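Local coordinates for phage-related conserved hypothetical protein, BB2244 (Bordetella bronchiseptica, PDB 2BDV) that is of unknown function but belongs to the SOS response-associated peptidase (SRAP) family, and so may act in the response to DNA damage, at residues 43-48 and 53-58; 95-100 and 145-150. All blocks are in the same frame, centred on the assembly; numbering follows the deposited sequence.

Contact 1 (43-48 and 53-58)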
ATOM      1  N   LEU A  43      -6.761   0.558   7.174  1.00 19.99           N
ATOM      2  CA  LEU A  43      -8.000   0.750   6.438  1.00 19.51           C
ATOM      3  C   LEU A  43      -7.726   0.444   4.977  1.00 20.05           C
ATOM      4  O   LEU A  43      -6.646   0.748   4.470  1.00 18.67           O
ATOM      5  CB  LEU A  43      -8.464   2.196   6.536  1.00 20.81           C
ATOM      6  CG  LEU A  43      -9.211   2.605   7.798  1.00 25.20           C
ATOM      7  CD1 LEU A  43      -9.364   4.112   7.843  1.00 26.78           C
ATOM      8  CD2 LEU A  43     -10.578   1.913   7.804  1.00 25.71           C
ATOM      9  N   THR A  44      -8.698  -0.167   4.308  1.00 20.60           N
ATOM     10  CA  THR A  44      -8.576  -0.468   2.882  1.00 19.21           C
ATOM     11  C   THR A  44      -9.949  -0.282   2.246  1.00 20.20           C
ATOM     12  O   THR A  44     -10.977  -0.328   2.927  1.00 21.36           O
ATOM     13  CB  THR A  44      -8.121  -1.941   2.586  1.00 17.43           C
ATOM     14  OG1 THR A  44      -9.230  -2.834   2.737  1.00 15.80           O
ATOM     15  CG2 THR A  44      -7.000  -2.373   3.520  1.00 17.28           C
HETATM   16  N   MSE A  45      -9.956  -0.062   0.940  1.00 19.47           N
HETATM   17  CA  MSE A  45     -11.194   0.089   0.194  1.00 21.68           C
HETATM   18  C   MSE A  45     -11.161  -0.932  -0.932  1.00 20.37           C
HETATM   19  O   MSE A  45     -10.119  -1.128  -1.564  1.00 19.90           O
HETATM   20  CB  MSE A  45     -11.322   1.513  -0.340  1.00 22.85           C
HETATM   21  CG  MSE A  45     -11.427   2.526   0.790  1.00 27.73           C
HETATM   22 SE   MSE A  45     -11.905   4.307   0.233  1.00 39.23          SE
HETATM   23  CE  MSE A  45     -10.187   4.863  -0.395  1.00 27.32           C
ATOM     24  N   HIS A  46     -12.296  -1.590  -1.164  1.00 21.29           N
ATOM     25  CA  HIS A  46     -12.383  -2.632  -2.188  1.00 22.01           C
ATOM     26  C   HIS A  46     -13.807  -3.098  -2.501  1.00 20.40           C
ATOM     27  O   HIS A  46     -14.773  -2.675  -1.872  1.00 21.80           O
ATOM     28  CB  HIS A  46     -11.577  -3.848  -1.735  1.00 21.00           C
ATOM     29  CG  HIS A  46     -12.125  -4.502  -0.504  1.00 25.26           C
ATOM     30  ND1 HIS A  46     -13.326  -5.179  -0.489  1.00 26.36           N
ATOM     31  CD2 HIS A  46     -11.647  -4.555   0.764  1.00 26.35           C
ATOM     32  CE1 HIS A  46     -13.565  -5.624   0.735  1.00 27.00           C
ATOM     33  NE2 HIS A  46     -12.562  -5.258   1.512  1.00 27.83           N
ATOM     34  N   ARG A  47     -13.903  -3.996  -3.475  1.00 20.93           N
ATOM     35  CA  ARG A  47     -15.171  -4.576  -3.893  1.00 21.58           C
ATOM     36  C   ARG A  47     -14.942  -6.080  -4.057  1.00 22.09           C
ATOM     37  O   ARG A  47     -15.344  -6.686  -5.051  1.00 24.19           O
ATOM     38  CB  ARG A  47     -15.616  -3.946  -5.216  1.00 19.81           C
ATOM     39  CG  ARG A  47     -15.678  -2.432  -5.138  1.00 18.65           C
ATOM     40  CD  ARG A  47     -16.053  -1.810  -6.461  1.00 22.05           C
ATOM     41  NE  ARG A  47     -17.388  -2.197  -6.907  1.00 21.13           N
ATOM     42  CZ  ARG A  47     -17.890  -1.856  -8.090  1.00 21.82           C
ATOM     43  NH1 ARG A  47     -19.108  -2.242  -8.439  1.00 19.75           N
ATOM     44  NH2 ARG A  47     -17.156  -1.134  -8.929  1.00 21.16           N
ATOM     45  N   LEU A  48     -14.294  -6.677  -3.060  1.00 21.54           N
ATOM     46  CA  LEU A  48     -13.964  -8.099  -3.090  1.00 22.70           C
ATOM     47  C   LEU A  48     -15.132  -9.051  -2.859  1.00 22.74           C
ATOM     48  O   LEU A  48     -15.108 -10.193  -3.320  1.00 20.46           O
ATOM     49  CB  LEU A  48     -12.870  -8.392  -2.063  1.00 21.19           C
ATOM     50  CG  LEU A  48     -11.582  -7.596  -2.265  1.00 20.43           C
ATOM     51  CD1 LEU A  48     -10.585  -7.917  -1.149  1.00 20.06           C
ATOM     52  CD2 LEU A  48     -11.004  -7.912  -3.625  1.00 19.20           C
ATOM     53  N   GLU A  53     -18.972  -2.017  -2.877  1.00 22.61           N
ATOM     54  CA  GLU A  53     -17.928  -1.091  -2.464  1.00 24.82           C
ATOM     55  C   GLU A  53     -17.860  -1.109  -0.943  1.00 23.00           C
ATOM     56  O   GLU A  53     -18.887  -1.076  -0.270  1.00 22.49           O
ATOM     57  CB  GLU A  53     -18.224   0.333  -2.961  1.00 22.64           C
ATOM     58  CG  GLU A  53     -18.162   0.481  -4.476  1.00 25.46           C
ATOM     59  CD  GLU A  53     -19.485   0.181  -5.180  1.00 28.25           C
ATOM     60  OE1 GLU A  53     -20.384  -0.455  -4.573  1.00 27.92           O
ATOM     61  OE2 GLU A  53     -19.616   0.581  -6.356  1.00 27.96           O
ATOM     62  N   ALA A  54     -16.657  -1.171  -0.399  1.00 20.67           N
ATOM     63  CA  ALA A  54     -16.540  -1.189   1.044  1.00 21.81           C
ATOM     64  C   ALA A  54     -15.272  -0.535   1.570  1.00 22.57           C
ATOM     65  O   ALA A  54     -14.290  -0.333   0.843  1.00 21.20           O
ATOM     66  CB  ALA A  54     -16.627  -2.616   1.550  1.00 20.90           C
ATOM     67  N   LEU A  55     -15.327  -0.213   2.857  1.00 21.85           N
ATOM     68  CA  LEU A  55     -14.233   0.389   3.589  1.00 22.93           C
ATOM     69  C   LEU A  55     -14.074  -0.497   4.819  1.00 24.07           C
ATOM     70  O   LEU A  55     -14.901  -0.454   5.730  1.00 25.36           O
ATOM     71  CB  LEU A  55     -14.596   1.813   4.006  1.00 23.16           C
ATOM     72  CG  LEU A  55     -13.550   2.540   4.862  1.00 24.71           C
ATOM     73  CD1 LEU A  55     -12.357   2.901   3.998  1.00 24.63           C
ATOM     74  CD2 LEU A  55     -14.153   3.803   5.473  1.00 25.77           C
ATOM     75  N   ALA A  56     -13.022  -1.317   4.825  1.00 23.70           N
ATOM     76  CA  ALA A  56     -12.757  -2.239   5.926  1.00 23.01           C
ATOM     77  C   ALA A  56     -11.269  -2.368   6.238  1.00 23.42           C
ATOM     78  O   ALA A  56     -10.417  -1.893   5.487  1.00 24.35           O
ATOM     79  CB  ALA A  56     -13.334  -3.615   5.603  1.00 23.27           C
ATOM     80  N   ARG A  57     -10.966  -3.024   7.353  1.00 23.64           N
ATOM     81  CA  ARG A  57      -9.590  -3.223   7.779  1.00 23.38           C
ATOM     82  C   ARG A  57      -9.107  -4.613   7.422  1.00 23.37           C
ATOM     83  O   ARG A  57      -9.671  -5.617   7.851  1.00 26.27           O
ATOM     84  CB  ARG A  57      -9.466  -3.003   9.289  1.00 23.09           C
ATOM     85  CG  ARG A  57      -9.668  -1.565   9.700  1.00 23.17           C
ATOM     86  CD  ARG A  57      -9.379  -1.354  11.172  1.00 24.44           C
ATOM     87  NE  ARG A  57      -9.445   0.067  11.529  1.00 25.85           N
ATOM     88  CZ  ARG A  57      -8.453   0.935  11.353  1.00 23.73           C
ATOM     89  NH1 ARG A  57      -7.301   0.540  10.831  1.00 25.79           N
ATOM     90  NH2 ARG A  57      -8.618   2.201  11.689  1.00 26.92           N
ATOM     91  N   LEU A  58      -8.053  -4.673   6.624  1.00 23.74           N
ATOM     92  CA  LEU A  58      -7.498  -5.952   6.209  1.00 21.28           C
ATOM     93  C   LEU A  58      -6.064  -6.041   6.725  1.00 20.79           C
ATOM     94  O   LEU A  58      -5.418  -5.018   6.967  1.00 18.35           O
ATOM     95  CB  LEU A  58      -7.548  -6.056   4.678  1.00 20.53           C
ATOM     96  CG  LEU A  58      -8.836  -6.591   4.022  1.00 22.82           C
ATOM     97  CD1 LEU A  58     -10.066  -5.927   4.615  1.00 23.82           C
ATOM     98  CD2 LEU A  58      -8.764  -6.361   2.523  1.00 18.54           C
TER
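Thr44 and Ala56 form a hydrogen-bonded antiparallel pair, Thr44 N giving to Ala56 O at 2.7 Å and Ala56 N to Thr44 O at 3.0 Å. The Thr44 hydroxyl adds a third bond: with chi1 at 78°, OG1 sits between the backbone N and the carbonyl carbon and reaches Ala56 O at 3.1 Å from above the carbonyl plane, so that this oxygen takes two donors. Thr44 CG2 lies against Leu58 CB, the two side chains crossing at about a right angle. His46 and Ala54 repeat the hydrogen-bonded pairing, which makes 43-46 and 54-57 a two-stranded beta hairpin. Leu58 CD2 approaches the His46 imidazole obliquely, while Leu48 CD1 lies over the centre of one face; Leu48 N, hydrogen-bonded to His46 ND1 at 3.1 Å, fixes the ring's rotation. On the other side of the hairpin Met45, a selenomethionine, packs beside Leu55, its CG unusually close to Leu55 CD1 at 3.4 Å. Arg47 runs alongside Glu53 near the turn. From CB its chain passes to CG, near Glu53 CA, then to CD, against Glu53 CG at 3.7 Å; a bend at chi3 (63°) follows. NE bonds to Gln51 O, and the guanidinium stacks on the carboxylate, planes 4° apart, with Glu53 OE2 3.5 Å from Arg47 NH1. No N-H points at that oxygen; the attraction is between charges alone.

Contact 2 (95-100 and 145-150); sequences ILVPAD and HGFAIV
Strands 95-99 and 147-150 cross at 73° with their axes 8.4 Å apart, too far for backbone pairing, and meet through side chains alone. Both belong to one mixed sheet, in which strand 126-133 runs antiparallel between them; the side chains of Ile95, Val97, Phe147 and Ile149 meet in the buried interior, the centre of the contact lying about 4 Å from the centre of the chain. Ile95 CD1 makes a CH-pi contact over one face of the Phe147 ring, 4.1 Å from the ring centroid and 22° off the normal. Its chi1 of 71° sets CG1 between the backbone N and the carbonyl carbon, and the side chain meets that of Phe147 at about a right angle. The methyl lies nearest to Phe147 CG, at the root of the ring. Val97 and Phe147 come at each other from opposite directions, Val97 CG2 reaching Phe147 CE2 obliquely at 3.4 Å. Trp60 stacks on the same ring and also touches Ile149. Across from Val97, the bend at the end of Ile149 brings its terminal methyl toward strand 95-99. There Ile149 CD1 presses on Val97 CG2 at 3.4 Å, closer than two methyls normally sit, with Val97 CB behind it at 3.8 Å.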
ATOM      1  N   ILE A  95      -7.200  -4.420  -4.396  1.00 17.60           N
ATOM      2  CA  ILE A  95      -7.722  -3.501  -3.392  1.00 17.72           C
ATOM      3  C   ILE A  95      -6.929  -2.197  -3.405  1.00 17.14           C
ATOM      4  O   ILE A  95      -5.903  -2.077  -4.077  1.00 16.44           O
ATOM      5  CB  ILE A  95      -7.611  -4.095  -1.965  1.00 16.72           C
ATOM      6  CG1 ILE A  95      -6.142  -4.137  -1.525  1.00 15.96           C
ATOM      7  CG2 ILE A  95      -8.192  -5.504  -1.936  1.00 17.94           C
ATOM      8  CD1 ILE A  95      -5.932  -4.293  -0.010  1.00 14.24           C
ATOM      9  N   LEU A  96      -7.418  -1.228  -2.648  1.00 16.71           N
ATOM     10  CA  LEU A  96      -6.750   0.049  -2.524  1.00 17.13           C
ATOM     11  C   LEU A  96      -6.491   0.270  -1.038  1.00 16.20           C
ATOM     12  O   LEU A  96      -7.302  -0.113  -0.195  1.00 13.36           O
ATOM     13  CB  LEU A  96      -7.626   1.177  -3.077  1.00 14.84           C
ATOM     14  CG  LEU A  96      -7.910   1.066  -4.574  1.00 16.35           C
ATOM     15  CD1 LEU A  96      -9.123   1.885  -4.955  1.00 15.23           C
ATOM     16  CD2 LEU A  96      -6.671   1.523  -5.346  1.00 16.26           C
ATOM     17  N   VAL A  97      -5.341   0.861  -0.727  1.00 16.21           N
ATOM     18  CA  VAL A  97      -4.979   1.173   0.646  1.00 14.72           C
ATOM     19  C   VAL A  97      -4.792   2.678   0.739  1.00 16.59           C
ATOM     20  O   VAL A  97      -3.790   3.222   0.256  1.00 18.22           O
ATOM     21  CB  VAL A  97      -3.651   0.512   1.071  1.00 14.15           C
ATOM     22  CG1 VAL A  97      -3.320   0.921   2.500  1.00 11.57           C
ATOM     23  CG2 VAL A  97      -3.751  -1.004   0.972  1.00 11.50           C
ATOM     24  N   PRO A  98      -5.754   3.380   1.351  1.00 17.64           N
ATOM     25  CA  PRO A  98      -5.648   4.833   1.484  1.00 17.57           C
ATOM     26  C   PRO A  98      -4.516   5.233   2.433  1.00 19.14           C
ATOM     27  O   PRO A  98      -4.214   4.516   3.392  1.00 17.37           O
ATOM     28  CB  PRO A  98      -7.026   5.224   2.002  1.00 16.90           C
ATOM     29  CG  PRO A  98      -7.442   4.033   2.779  1.00 17.57           C
ATOM     30  CD  PRO A  98      -7.035   2.898   1.888  1.00 17.40           C
ATOM     31  N   ALA A  99      -3.898   6.380   2.150  1.00 19.94           N
ATOM     32  CA  ALA A  99      -2.794   6.891   2.952  1.00 18.93           C
ATOM     33  C   ALA A  99      -2.507   8.375   2.723  1.00 20.10           C
ATOM     34  O   ALA A  99      -2.565   8.879   1.597  1.00 18.18           O
ATOM     35  CB  ALA A  99      -1.536   6.081   2.667  1.00 18.80           C
ATOM     36  N   ASP A 100      -2.182   9.068   3.804  1.00 21.21           N
ATOM     37  CA  ASP A 100      -1.859  10.482   3.727  1.00 23.19           C
ATOM     38  C   ASP A 100      -0.392  10.615   3.318  1.00 21.76           C
ATOM     39  O   ASP A 100       0.042  11.658   2.824  1.00 22.90           O
ATOM     40  CB  ASP A 100      -2.141  11.121   5.087  1.00 24.08           C
ATOM     41  CG  ASP A 100      -3.622  11.097   5.429  1.00 28.00           C
ATOM     42  OD1 ASP A 100      -4.343  12.014   4.997  1.00 30.46           O
ATOM     43  OD2 ASP A 100      -4.079  10.147   6.101  1.00 29.37           O
ATOM     44  N   HIS A 145      -4.032 -14.524   4.674  1.00 22.72           N
ATOM     45  CA  HIS A 145      -4.931 -13.722   3.853  1.00 22.71           C
ATOM     46  C   HIS A 145      -4.565 -12.243   3.908  1.00 20.79           C
ATOM     47  O   HIS A 145      -5.419 -11.379   3.739  1.00 18.88           O
ATOM     48  CB  HIS A 145      -6.387 -13.944   4.281  1.00 22.23           C
ATOM     49  CG  HIS A 145      -6.830 -15.367   4.159  1.00 23.93           C
ATOM     50  ND1 HIS A 145      -6.584 -16.308   5.136  1.00 25.69           N
ATOM     51  CD2 HIS A 145      -7.419 -16.035   3.137  1.00 25.19           C
ATOM     52  CE1 HIS A 145      -6.997 -17.493   4.719  1.00 24.92           C
ATOM     53  NE2 HIS A 145      -7.506 -17.355   3.508  1.00 24.37           N
ATOM     54  N   GLY A 146      -3.282 -11.962   4.129  1.00 20.73           N
ATOM     55  CA  GLY A 146      -2.817 -10.583   4.194  1.00 19.70           C
ATOM     56  C   GLY A 146      -2.590  -9.980   2.815  1.00 19.35           C
ATOM     57  O   GLY A 146      -2.656 -10.686   1.811  1.00 18.66           O
ATOM     58  N   PHE A 147      -2.322  -8.677   2.750  1.00 17.83           N
ATOM     59  CA  PHE A 147      -2.098  -8.035   1.456  1.00 14.65           C
ATOM     60  C   PHE A 147      -0.719  -7.398   1.345  1.00 14.36           C
ATOM     61  O   PHE A 147       0.004  -7.297   2.331  1.00 11.71           O
ATOM     62  CB  PHE A 147      -3.173  -6.970   1.180  1.00 17.17           C
ATOM     63  CG  PHE A 147      -3.091  -5.757   2.076  1.00 19.07           C
ATOM     64  CD1 PHE A 147      -3.912  -5.644   3.190  1.00 18.83           C
ATOM     65  CD2 PHE A 147      -2.208  -4.714   1.788  1.00 21.22           C
ATOM     66  CE1 PHE A 147      -3.867  -4.513   4.009  1.00 19.88           C
ATOM     67  CE2 PHE A 147      -2.151  -3.571   2.603  1.00 20.18           C
ATOM     68  CZ  PHE A 147      -2.984  -3.470   3.716  1.00 19.09           C
ATOM     69  N   ALA A 148      -0.354  -6.992   0.133  1.00 12.34           N
ATOM     70  CA  ALA A 148       0.916  -6.316  -0.094  1.00 14.87           C
ATOM     71  C   ALA A 148       0.623  -5.035  -0.900  1.00 15.38           C
ATOM     72  O   ALA A 148      -0.309  -5.007  -1.709  1.00 16.71           O
ATOM     73  CB  ALA A 148       1.869  -7.224  -0.865  1.00 14.08           C
ATOM     74  N   ILE A 149       1.390  -3.972  -0.664  1.00 13.74           N
ATOM     75  CA  ILE A 149       1.203  -2.728  -1.411  1.00 14.22           C
ATOM     76  C   ILE A 149       1.978  -2.866  -2.722  1.00 13.67           C
ATOM     77  O   ILE A 149       3.131  -3.279  -2.706  1.00 13.87           O
ATOM     78  CB  ILE A 149       1.771  -1.487  -0.654  1.00 14.69           C
ATOM     79  CG1 ILE A 149       1.107  -1.346   0.716  1.00 15.74           C
ATOM     80  CG2 ILE A 149       1.509  -0.211  -1.450  1.00 11.99           C
ATOM     81  CD1 ILE A 149      -0.395  -1.449   0.648  1.00 21.22           C
ATOM     82  N   VAL A 150       1.351  -2.551  -3.855  1.00 14.77           N
ATOM     83  CA  VAL A 150       2.057  -2.639  -5.141  1.00 14.59           C
ATOM     84  C   VAL A 150       3.100  -1.524  -5.162  1.00 15.93           C
ATOM     85  O   VAL A 150       2.761  -0.357  -4.983  1.00 17.10           O
ATOM     86  CB  VAL A 150       1.125  -2.433  -6.341  1.00 14.23           C
ATOM     87  CG1 VAL A 150       1.937  -2.476  -7.636  1.00 11.77           C
ATOM     88  CG2 VAL A 150       0.043  -3.495  -6.353  1.00 12.21           C
TER

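Both segments of contact 1 precede those of contact 2 in the chain, and the centres of the two contacts lie about 9 Å apart. Strand 43-46 of the hairpin lies alongside strand 94-99, one of the edge strands of the mixed sheet, where Met45 N is probably hydrogen-bonded to Leu96 O at 2.9 Å. Thr44, His46 and Leu48 also touch Ile95, and Leu58 O approaches Phe147 CE1 at 3.4 Å, so residues of contact 1 cover part of the apolar cluster of contact 2. Helix 11-18 touches Met45 and Leu55 of the hairpin and, on strand 94-99, Leu96 and Pro98. The two contacts thus link a partly buried hairpin to the buried centre of the molecule.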